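Local coordinates for IL-4-inducing protein (Schistosoma mansoni, PDB 4EL6) that binds IgE through a crystallin fold and thereby triggers antigen-independent release of interleukin-4 from basophils, at residues Cys8-Asp13 / Ser39-Phe44; Trp35-Val40 / Asp77-Ser82; Trp55-Asn60 / Thr68-Gly73; Lys26-Leu31 / Ser88-Cys93. All blocks are in the same frame, centred on the assembly; numbering follows the deposited sequence.

The four contacts illustrate how a small, helix-free chain of the beta/gamma-crystallin superfamily is closed by one hairpin and three longer-range pairings. Contacts 1 and 2, centres about 10 Å apart, share Ser39 and Val40: contact 1 pairs strands 9-12 and 39-41 of the four-stranded sheet, and contact 2 lays a loop against strand 39-41. Contact 3 is the hairpin of the three-stranded sheet. Contact 4, its centre about 9 Å away, lays a loop against strand 89-95. Along the chain contact 1 closes before contact 3 opens, while contacts 1 and 4 alternate their segments. Leu9 touches Ile90, and Phe79 touches Leu57, so the sheets meet through a common apolar interior.

Contact 1. Residues Cys8-Asp13 / Ser39-Phe44; sequences CLQLYD and SVCVPF
Leu9-Tyr12 and Ser39-Cys41 run antiparallel, their axes 4.8 Å apart at closest approach, and a ladder of backbone bonds joins them. Gln10 and Cys41 form a hydrogen-bonded pair, with Gln10 N reaching Cys41 O at 2.8 Å and Cys41 N returning to Gln10 O. Tyr12 N to Ser39 O (2.9 Å) is nearly straight, whereas its return, Ser39 N to Tyr12 O, is weak. Between these pairs, Val40 CA lends a C-H to Gln10 O at 3.2 Å.

Apolar contacts lie on the face of Leu11 and Val40, which stand side by side. Leu9 swings CD1 across to Val40 CG1 (3.5 Å) because its CG is anti to the backbone N (chi1 177°). On the other face Tyr12 CE1 lies 3.9 Å from Cys41 SG, an oblique sulfur-aromatic contact; the sulfur is tied to Cys75 by a disulfide. Ser39 O sits at the edge of the same ring, in its plane. The Gln10 amide lies by Cys41, OE1 3.4 Å from Cys41 CB, and its NE2 approaches Pro43 CG (4.0 Å).

Pro43 CD presses on Cys8 O, a buried carbonyl without a polar partner. The arrangement is that of central antiparallel strands in a crystallin-type beta sandwich.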
# COMPACT_ATOMS: atom_id res chain seq x y z
N CYS A 8 -9.79 1.36 1.45
CA CYS A 8 -8.72 0.80 2.27
C CYS A 8 -7.70 0.10 1.44
O CYS A 8 -7.92 -0.19 0.27
CB CYS A 8 -9.25 -0.18 3.33
SG CYS A 8 -9.46 -1.91 2.88
N LEU A 9 -6.58 -0.17 2.08
CA LEU A 9 -5.52 -0.93 1.50
C LEU A 9 -5.73 -2.32 2.08
O LEU A 9 -5.93 -2.49 3.35
CB LEU A 9 -4.17 -0.34 1.98
CG LEU A 9 -2.92 -1.08 1.51
CD1 LEU A 9 -2.69 -0.93 0.02
CD2 LEU A 9 -1.70 -0.59 2.28
N GLN A 10 -5.67 -3.34 1.20
CA GLN A 10 -5.81 -4.73 1.61
C GLN A 10 -4.51 -5.50 1.54
O GLN A 10 -3.86 -5.45 0.51
CB GLN A 10 -6.87 -5.44 0.73
CG GLN A 10 -8.28 -4.81 0.76
CD GLN A 10 -9.09 -5.23 -0.45
OE1 GLN A 10 -8.56 -5.42 -1.53
NE2 GLN A 10 -10.41 -5.35 -0.27
N LEU A 11 -4.10 -6.14 2.66
CA LEU A 11 -2.87 -6.83 2.75
C LEU A 11 -3.18 -8.29 3.07
O LEU A 11 -3.79 -8.60 4.12
CB LEU A 11 -1.97 -6.25 3.84
CG LEU A 11 -1.67 -4.81 3.51
CD1 LEU A 11 -2.54 -3.99 4.43
CD2 LEU A 11 -0.22 -4.48 3.55
N TYR A 12 -2.82 -9.16 2.16
CA TYR A 12 -3.15 -10.59 2.27
C TYR A 12 -1.97 -11.38 2.69
O TYR A 12 -0.86 -11.10 2.24
CB TYR A 12 -3.62 -11.14 0.89
CG TYR A 12 -4.88 -10.52 0.42
CD1 TYR A 12 -4.85 -9.34 -0.31
CD2 TYR A 12 -6.13 -11.08 0.72
CE1 TYR A 12 -6.01 -8.75 -0.79
CE2 TYR A 12 -7.29 -10.47 0.24
CZ TYR A 12 -7.21 -9.29 -0.49
OH TYR A 12 -8.33 -8.67 -0.95
N ASP A 13 -2.21 -12.42 3.49
CA ASP A 13 -1.14 -13.28 3.98
C ASP A 13 -0.45 -14.02 2.82
O ASP A 13 0.76 -14.21 2.81
CB ASP A 13 -1.69 -14.31 4.98
CG ASP A 13 -1.74 -13.80 6.42
OD1 ASP A 13 -1.57 -12.59 6.71
OD2 ASP A 13 -2.00 -14.66 7.29
N SER A 39 0.43 -10.54 -0.84
CA SER A 39 -0.15 -9.72 -1.86
C SER A 39 -0.87 -8.51 -1.26
O SER A 39 -1.23 -8.53 -0.13
CB SER A 39 -1.09 -10.54 -2.79
OG SER A 39 -2.00 -11.30 -2.06
N VAL A 40 -1.08 -7.47 -2.06
CA VAL A 40 -1.64 -6.21 -1.61
C VAL A 40 -2.52 -5.69 -2.73
O VAL A 40 -2.14 -5.73 -3.89
CB VAL A 40 -0.53 -5.20 -1.35
CG1 VAL A 40 -1.07 -3.88 -0.98
CG2 VAL A 40 0.46 -5.76 -0.33
N CYS A 41 -3.69 -5.15 -2.37
CA CYS A 41 -4.59 -4.56 -3.33
C CYS A 41 -5.18 -3.25 -2.78
O CYS A 41 -5.31 -3.06 -1.59
CB CYS A 41 -5.78 -5.44 -3.53
SG CYS A 41 -5.41 -7.07 -4.24
N VAL A 42 -5.68 -2.46 -3.71
CA VAL A 42 -6.53 -1.32 -3.45
C VAL A 42 -7.80 -1.50 -4.27
O VAL A 42 -7.72 -1.74 -5.47
CB VAL A 42 -5.87 0.00 -3.86
CG1 VAL A 42 -6.81 1.15 -3.51
CG2 VAL A 42 -4.49 0.17 -3.24
N PRO A 43 -8.94 -1.42 -3.62
CA PRO A 43 -10.21 -1.62 -4.36
C PRO A 43 -10.43 -0.60 -5.48
O PRO A 43 -9.92 0.54 -5.46
CB PRO A 43 -11.28 -1.51 -3.27
CG PRO A 43 -10.59 -1.74 -2.00
CD PRO A 43 -9.15 -1.33 -2.17
N PHE A 44 -11.23 -1.03 -6.48
CA PHE A 44 -11.66 -0.17 -7.50
C PHE A 44 -12.64 0.83 -6.94
O PHE A 44 -13.34 0.53 -6.02
CB PHE A 44 -12.33 -0.99 -8.59
CG PHE A 44 -11.37 -1.48 -9.64
CD1 PHE A 44 -10.91 -0.61 -10.61
CD2 PHE A 44 -10.94 -2.82 -9.66
CE1 PHE A 44 -10.04 -1.06 -11.59
CE2 PHE A 44 -10.09 -3.29 -10.67
CZ PHE A 44 -9.62 -2.41 -11.63

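Contact 2. Residues Trp35-Val40 / Asp77-Ser82; sequences WTPGSV and DDFTKS
Phe79 packs against Pro37, Gly38 and Val40, and this is the tight part of the contact. Its CG stands anti to the backbone N (chi1 -170°), which carries the ring toward Pro37 and Val40. Val40 CG2 lies 3.8 Å from Phe79 CD1, an off-centre CH-pi contact with the methyl 30° off the ring normal. The pyrrolidine of Pro37 crosses the ring obliquely, bringing CG to 3.8 Å from Phe79 CD2. Phe79 N gives a hydrogen bond to Gly38 O (2.8 Å), the donor standing well above the carbonyl plane. Ser82 OG covers the centre of one ring face and bonds to Phe79 O, an acceptor that also receives Ser82 N. The buried Ser39 rests its CB against Asp77 O (3.4 Å), while its hydroxyl bonds to Glu14 O and Glu17 N, both backbone atoms.

The looser, solvent side is built from polar groups of the 77-82 turn, with Lys81 exposed and Asp77, Asp78 and Thr80 partly so. Thr80 OG1 donates to Asp78 OD1 at 2.7 Å, on the syn side of the carboxylate, and the long pair from Lys81 NZ to Asp78 OD2 adds little more than proximity. Thr80 CG2 only brushes Pro37 O, 4.1 Å away.

Phe79 also packs on Ile87 and on Leu57 of the other sheet. Gly38 and Ser39 both face Tyr12, the signature of a classic beta bulge at the start of strand 39-41.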
# COMPACT_ATOMS: atom_id res chain seq x y z
N TRP A 35 5.62 -5.40 8.16
CA TRP A 35 4.59 -6.30 7.60
C TRP A 35 5.03 -6.94 6.35
O TRP A 35 5.54 -6.24 5.49
CB TRP A 35 3.34 -5.51 7.40
CG TRP A 35 2.69 -5.15 8.71
CD1 TRP A 35 3.25 -5.23 10.00
CD2 TRP A 35 1.36 -4.62 8.89
NE1 TRP A 35 2.33 -4.78 10.92
CE2 TRP A 35 1.19 -4.42 10.32
CE3 TRP A 35 0.32 -4.29 8.03
CZ2 TRP A 35 -0.01 -3.96 10.85
CZ3 TRP A 35 -0.84 -3.81 8.58
CH2 TRP A 35 -1.00 -3.65 9.96
N THR A 36 4.88 -8.26 6.23
CA THR A 36 5.36 -9.00 5.05
C THR A 36 4.22 -9.74 4.38
O THR A 36 4.13 -10.99 4.43
CB THR A 36 6.46 -9.98 5.47
OG1 THR A 36 5.94 -10.81 6.54
CG2 THR A 36 7.70 -9.20 5.90
N PRO A 37 3.30 -9.03 3.74
CA PRO A 37 2.18 -9.68 3.07
C PRO A 37 2.64 -10.41 1.78
O PRO A 37 3.68 -10.09 1.15
CB PRO A 37 1.29 -8.53 2.71
CG PRO A 37 2.27 -7.39 2.40
CD PRO A 37 3.28 -7.57 3.50
N GLY A 38 1.85 -11.39 1.41
CA GLY A 38 2.00 -12.09 0.14
C GLY A 38 1.50 -11.30 -1.02
O GLY A 38 1.97 -11.49 -2.13
N SER A 39 0.43 -10.54 -0.84
CA SER A 39 -0.15 -9.72 -1.86
C SER A 39 -0.87 -8.51 -1.26
O SER A 39 -1.23 -8.53 -0.13
CB SER A 39 -1.09 -10.54 -2.79
OG SER A 39 -2.00 -11.30 -2.06
N VAL A 40 -1.08 -7.47 -2.06
CA VAL A 40 -1.64 -6.21 -1.61
C VAL A 40 -2.52 -5.69 -2.73
O VAL A 40 -2.14 -5.73 -3.89
CB VAL A 40 -0.53 -5.20 -1.35
CG1 VAL A 40 -1.07 -3.88 -0.98
CG2 VAL A 40 0.46 -5.76 -0.33
N ASP A 77 0.17 -9.09 -7.02
CA ASP A 77 -0.19 -10.46 -6.73
C ASP A 77 0.88 -11.24 -5.96
O ASP A 77 0.57 -12.23 -5.29
CB ASP A 77 -0.45 -11.18 -8.06
CG ASP A 77 -1.73 -10.76 -8.74
OD1 ASP A 77 -2.71 -10.32 -8.07
OD2 ASP A 77 -1.76 -10.97 -9.99
N ASP A 78 2.12 -10.86 -6.14
CA ASP A 78 3.21 -11.50 -5.35
C ASP A 78 4.15 -10.43 -4.81
O ASP A 78 5.13 -9.99 -5.44
CB ASP A 78 4.00 -12.58 -6.10
CG ASP A 78 4.99 -13.26 -5.22
OD1 ASP A 78 5.23 -12.80 -4.05
OD2 ASP A 78 5.44 -14.36 -5.62
N PHE A 79 3.78 -9.97 -3.62
CA PHE A 79 4.46 -8.83 -3.03
C PHE A 79 5.89 -9.22 -2.58
O PHE A 79 6.75 -8.40 -2.51
CB PHE A 79 3.70 -8.34 -1.84
CG PHE A 79 4.21 -7.01 -1.32
CD1 PHE A 79 3.86 -5.86 -1.97
CD2 PHE A 79 5.06 -6.92 -0.21
CE1 PHE A 79 4.33 -4.63 -1.54
CE2 PHE A 79 5.50 -5.68 0.24
CZ PHE A 79 5.18 -4.56 -0.44
N THR A 80 6.10 -10.51 -2.38
CA THR A 80 7.40 -11.02 -1.99
C THR A 80 8.41 -10.79 -3.08
O THR A 80 9.60 -10.80 -2.79
CB THR A 80 7.38 -12.52 -1.50
OG1 THR A 80 7.43 -13.40 -2.63
CG2 THR A 80 6.13 -12.82 -0.65
N LYS A 81 7.96 -10.62 -4.32
CA LYS A 81 8.77 -10.38 -5.48
C LYS A 81 8.82 -8.96 -5.98
O LYS A 81 9.42 -8.64 -7.03
CB LYS A 81 8.35 -11.33 -6.60
CG LYS A 81 8.65 -12.78 -6.27
CD LYS A 81 8.22 -13.64 -7.46
CE LYS A 81 8.64 -15.09 -7.27
NZ LYS A 81 7.92 -15.94 -8.27
N SER A 82 8.28 -8.05 -5.17
CA SER A 82 8.27 -6.65 -5.49
C SER A 82 9.63 -6.06 -5.03
O SER A 82 10.55 -6.82 -4.70
CB SER A 82 7.05 -5.99 -4.86
OG SER A 82 7.19 -5.80 -3.47

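Contact 3. Residues Trp55-Asn60 / Thr68-Gly73; sequences WYLFDN and TGLGHG
Leu57 and Leu70 meet at their methyl ends, CD1 to CD1 at 3.7 Å, their branches set at a slant on the face that also carries Trp55 and Thr68. Both leucines have CG anti to the carbonyl carbon. In Leu57 (chi1 -42°) this places CG within 3.6 Å of Thr68 O, so the branch lies over the partner backbone before its CD1 reaches Leu70. Trp55 starts on the same face, but its indole turns away from Leu70. Of its side chain only CB comes near Leu70 O, and the ring N-H is spent on Tyr7 O.

The opposite face is occupied by Tyr56, whose ring lies obliquely against Gly69, CD1 3.7 Å from Gly69 CA. Gly69 has no side chain, so the Tyr56 ring can lie close against its CA.

Four backbone bonds set the register of the two strands. Trp55 N bonds Leu70 O (2.8 Å) and Leu70 N returns to Trp55 O, while Leu57 N reaches Thr68 O (2.8 Å) and Thr68 N reaches Leu57 O. Three are close to straight, and Leu70 N to Trp55 O is somewhat more bent. Between them, Gly69 CA approaches Trp55 O at 3.2 Å in a C-H contact.

The pair forms a beta hairpin in which strand 67-71 is an outer strand of its sheet. Strand 52-58 pairs on its other side with 89-95, Trp55 touching Ile90 and Arg92, while Leu70 and Thr68 face Ile76 of the other sheet.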
# COMPACT_ATOMS: atom_id res chain seq x y z
N TRP A 55 -2.08 4.64 -2.69
CA TRP A 55 -1.36 4.27 -1.48
C TRP A 55 0.12 4.11 -1.75
O TRP A 55 0.50 3.52 -2.75
CB TRP A 55 -1.92 2.98 -0.92
CG TRP A 55 -3.32 3.07 -0.37
CD1 TRP A 55 -4.53 3.02 -1.07
CD2 TRP A 55 -3.66 3.24 1.00
NE1 TRP A 55 -5.61 3.16 -0.19
CE2 TRP A 55 -5.13 3.24 1.08
CE3 TRP A 55 -2.91 3.32 2.20
CZ2 TRP A 55 -5.77 3.31 2.30
CZ3 TRP A 55 -3.61 3.39 3.41
CH2 TRP A 55 -5.01 3.40 3.41
N TYR A 56 0.97 4.64 -0.88
CA TYR A 56 2.40 4.39 -0.90
C TYR A 56 2.83 3.51 0.26
O TYR A 56 2.48 3.74 1.45
CB TYR A 56 3.15 5.72 -0.83
CG TYR A 56 3.19 6.46 -2.14
CD1 TYR A 56 3.83 5.90 -3.24
CD2 TYR A 56 2.56 7.71 -2.28
CE1 TYR A 56 3.88 6.59 -4.44
CE2 TYR A 56 2.59 8.34 -3.52
CZ TYR A 56 3.31 7.80 -4.53
OH TYR A 56 3.35 8.47 -5.74
N LEU A 57 3.61 2.49 -0.06
CA LEU A 57 4.23 1.60 0.92
C LEU A 57 5.73 1.83 0.93
O LEU A 57 6.32 2.01 -0.14
CB LEU A 57 4.04 0.13 0.54
CG LEU A 57 2.70 -0.28 0.03
CD1 LEU A 57 2.59 -1.75 -0.31
CD2 LEU A 57 1.67 0.06 0.98
N PHE A 58 6.34 1.88 2.11
CA PHE A 58 7.70 2.22 2.29
C PHE A 58 8.44 1.16 3.09
O PHE A 58 7.85 0.56 4.01
CB PHE A 58 7.77 3.51 3.14
CG PHE A 58 7.18 4.70 2.47
CD1 PHE A 58 5.81 4.96 2.61
CD2 PHE A 58 7.98 5.60 1.72
CE1 PHE A 58 5.27 6.09 2.04
CE2 PHE A 58 7.41 6.70 1.11
CZ PHE A 58 6.05 6.92 1.23
N ASP A 59 9.74 0.93 2.80
CA ASP A 59 10.48 -0.07 3.57
C ASP A 59 11.23 0.52 4.76
O ASP A 59 11.93 -0.23 5.43
CB ASP A 59 11.41 -0.94 2.70
CG ASP A 59 12.79 -0.28 2.44
OD1 ASP A 59 12.95 0.96 2.52
OD2 ASP A 59 13.75 -1.07 2.14
N ASN A 60 11.00 1.81 5.08
CA ASN A 60 11.50 2.35 6.34
C ASN A 60 10.43 3.17 6.94
O ASN A 60 9.36 3.34 6.37
CB ASN A 60 12.74 3.13 6.07
CG ASN A 60 13.59 3.33 7.30
OD1 ASN A 60 13.28 2.92 8.41
ND2 ASN A 60 14.73 3.93 7.06
N THR A 68 6.76 1.76 -2.97
CA THR A 68 5.94 1.03 -3.90
C THR A 68 4.57 1.65 -3.78
O THR A 68 3.94 1.63 -2.70
CB THR A 68 5.94 -0.43 -3.51
OG1 THR A 68 7.23 -0.98 -3.79
CG2 THR A 68 4.86 -1.25 -4.28
N GLY A 69 4.02 2.15 -4.91
CA GLY A 69 2.76 2.81 -4.93
C GLY A 69 1.73 1.97 -5.67
O GLY A 69 2.09 1.18 -6.53
N LEU A 70 0.47 2.10 -5.24
CA LEU A 70 -0.66 1.34 -5.81
C LEU A 70 -1.83 2.27 -5.91
O LEU A 70 -2.24 2.92 -4.92
CB LEU A 70 -1.14 0.15 -4.94
CG LEU A 70 -0.20 -0.97 -4.57
CD1 LEU A 70 0.60 -0.74 -3.32
CD2 LEU A 70 -1.14 -2.18 -4.42
N GLY A 71 -2.33 2.36 -7.11
CA GLY A 71 -3.60 3.05 -7.37
C GLY A 71 -4.86 2.18 -7.20
O GLY A 71 -4.82 0.97 -6.97
N HIS A 72 -6.03 2.82 -7.31
CA HIS A 72 -7.23 2.09 -7.11
C HIS A 72 -7.37 1.05 -8.21
O HIS A 72 -7.04 1.27 -9.41
CB HIS A 72 -8.48 2.98 -7.12
CG HIS A 72 -8.89 3.46 -8.48
ND1 HIS A 72 -10.04 3.02 -9.10
CD2 HIS A 72 -8.26 4.33 -9.38
CE1 HIS A 72 -10.12 3.59 -10.32
NE2 HIS A 72 -9.04 4.39 -10.50
N GLY A 73 -7.86 -0.09 -7.74
CA GLY A 73 -8.07 -1.27 -8.58
C GLY A 73 -6.80 -2.08 -8.84
O GLY A 73 -6.89 -3.11 -9.49

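Contact 4. Residues Lys26-Leu31 / Ser88-Cys93; sequences KSVGSL and SSIKRC
A loop laid along an edge strand is the element here: 26-31, which follows strand 21-24, attaches to strand 89-95 through a single antiparallel bridge between Val28 and Ile90. Val28 N bonds Ile90 O at 2.8 Å and Ile90 N returns to Val28 O at 3.0 Å, both donors standing almost in line with the carbonyls.

Either side of this bridge the pairing is irregular. At one end Ser27 replaces a backbone carbonyl by its hydroxyl: with OG beside its own backbone N (chi1 -57°), OG accepts Arg92 N at 2.9 Å. That bond is nearly straight, at 164°, and Arg92 CB lies 3.8 Å from Ser27 OG. At the other end the loop bends at Gly29, and Leu31 N reaches Ser88 O from above the carbonyl plane, in a more bent bond of 137°. Ser30 CA adds a C-H contact to the same oxygen.

Apolar side chains gather on one side of the strand. Leu31 CD1 meets Ile90 CD1 at 3.7 Å, and Val28 CG1 rests on Ile90 CB at 4.0 Å. Ser89 and Lys91 project to the other side. Ser89 CB touches the carbonyl oxygens of Val28 and Gly29, each at 3.4 Å, while its OG bonds to the backbone atoms Asn60 O and Tyr63 N. Lys91, its chain bent at chi3, makes a cation-pi contact with the Tyr63 ring.

Ser88 and Ser89 both face Phe58, a classic beta bulge where strand 89-95 begins. On its other flank that strand pairs with 52-58, and Ile90 packs on Trp55. Cys93 leads on to the disulfide with Cys103.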
# COMPACT_ATOMS: atom_id res chain seq x y z
N LYS A 26 -5.88 4.36 7.08
CA LYS A 26 -5.22 5.62 7.08
C LYS A 26 -3.72 5.41 7.19
O LYS A 26 -3.22 4.27 7.37
CB LYS A 26 -5.70 6.48 8.22
CG LYS A 26 -5.47 6.00 9.59
CD LYS A 26 -6.41 6.83 10.49
CE LYS A 26 -6.60 6.22 11.88
NZ LYS A 26 -7.34 7.15 12.81
N SER A 27 -3.03 6.50 6.98
CA SER A 27 -1.56 6.52 7.02
C SER A 27 -1.10 6.06 8.37
O SER A 27 -1.73 6.33 9.44
CB SER A 27 -1.01 7.90 6.76
OG SER A 27 -1.49 8.37 5.49
N VAL A 28 0.01 5.36 8.35
CA VAL A 28 0.64 4.92 9.60
C VAL A 28 2.14 5.05 9.43
O VAL A 28 2.71 4.50 8.48
CB VAL A 28 0.22 3.49 10.04
CG1 VAL A 28 0.30 2.45 8.90
CG2 VAL A 28 0.94 3.04 11.27
N GLY A 29 2.78 5.72 10.39
CA GLY A 29 4.15 6.01 10.27
C GLY A 29 5.24 4.99 10.69
O GLY A 29 6.44 5.14 10.33
N SER A 30 4.84 3.94 11.39
CA SER A 30 5.75 2.87 11.72
C SER A 30 5.00 1.58 12.03
O SER A 30 4.00 1.60 12.78
CB SER A 30 6.72 3.22 12.85
OG SER A 30 6.01 3.63 14.02
N LEU A 31 5.49 0.49 11.44
CA LEU A 31 4.99 -0.85 11.65
C LEU A 31 6.22 -1.66 12.01
O LEU A 31 7.18 -1.77 11.22
CB LEU A 31 4.32 -1.39 10.39
CG LEU A 31 3.21 -0.55 9.76
CD1 LEU A 31 2.86 -1.07 8.35
CD2 LEU A 31 1.97 -0.64 10.63
N SER A 88 7.35 -0.93 6.36
CA SER A 88 7.60 -0.22 7.62
C SER A 88 6.72 1.00 7.82
O SER A 88 6.62 1.44 8.95
CB SER A 88 9.07 0.15 7.82
OG SER A 88 9.81 -1.01 8.10
N SER A 89 6.18 1.57 6.75
CA SER A 89 5.18 2.68 6.89
C SER A 89 4.33 2.70 5.65
O SER A 89 4.70 2.23 4.55
CB SER A 89 5.82 4.02 7.21
OG SER A 89 6.75 4.51 6.21
N ILE A 90 3.18 3.33 5.77
CA ILE A 90 2.23 3.32 4.71
C ILE A 90 1.59 4.70 4.68
O ILE A 90 1.11 5.16 5.75
CB ILE A 90 1.09 2.27 4.96
CG1 ILE A 90 1.64 0.80 5.01
CG2 ILE A 90 -0.01 2.47 3.93
CD1 ILE A 90 0.64 -0.21 5.51
N LYS A 91 1.49 5.31 3.50
CA LYS A 91 0.83 6.63 3.36
C LYS A 91 -0.38 6.54 2.45
O LYS A 91 -0.30 5.95 1.41
CB LYS A 91 1.74 7.71 2.89
CG LYS A 91 1.13 9.09 3.02
CD LYS A 91 2.11 10.19 2.69
CE LYS A 91 2.87 10.57 3.95
NZ LYS A 91 3.48 11.92 3.87
N ARG A 92 -1.50 7.02 2.95
CA ARG A 92 -2.73 7.13 2.17
C ARG A 92 -2.83 8.50 1.52
O ARG A 92 -2.67 9.54 2.17
CB ARG A 92 -3.96 6.90 3.05
CG ARG A 92 -5.31 7.00 2.31
CD ARG A 92 -6.51 6.80 3.25
NE ARG A 92 -7.73 7.12 2.54
CZ ARG A 92 -8.94 7.19 3.11
NH1 ARG A 92 -9.12 6.90 4.40
NH2 ARG A 92 -9.98 7.57 2.37
N CYS A 93 -2.99 8.46 0.19
CA CYS A 93 -3.06 9.65 -0.59
C CYS A 93 -4.25 9.67 -1.53
O CYS A 93 -5.13 8.78 -1.52
CB CYS A 93 -1.78 9.74 -1.40
SG CYS A 93 -0.28 9.61 -0.35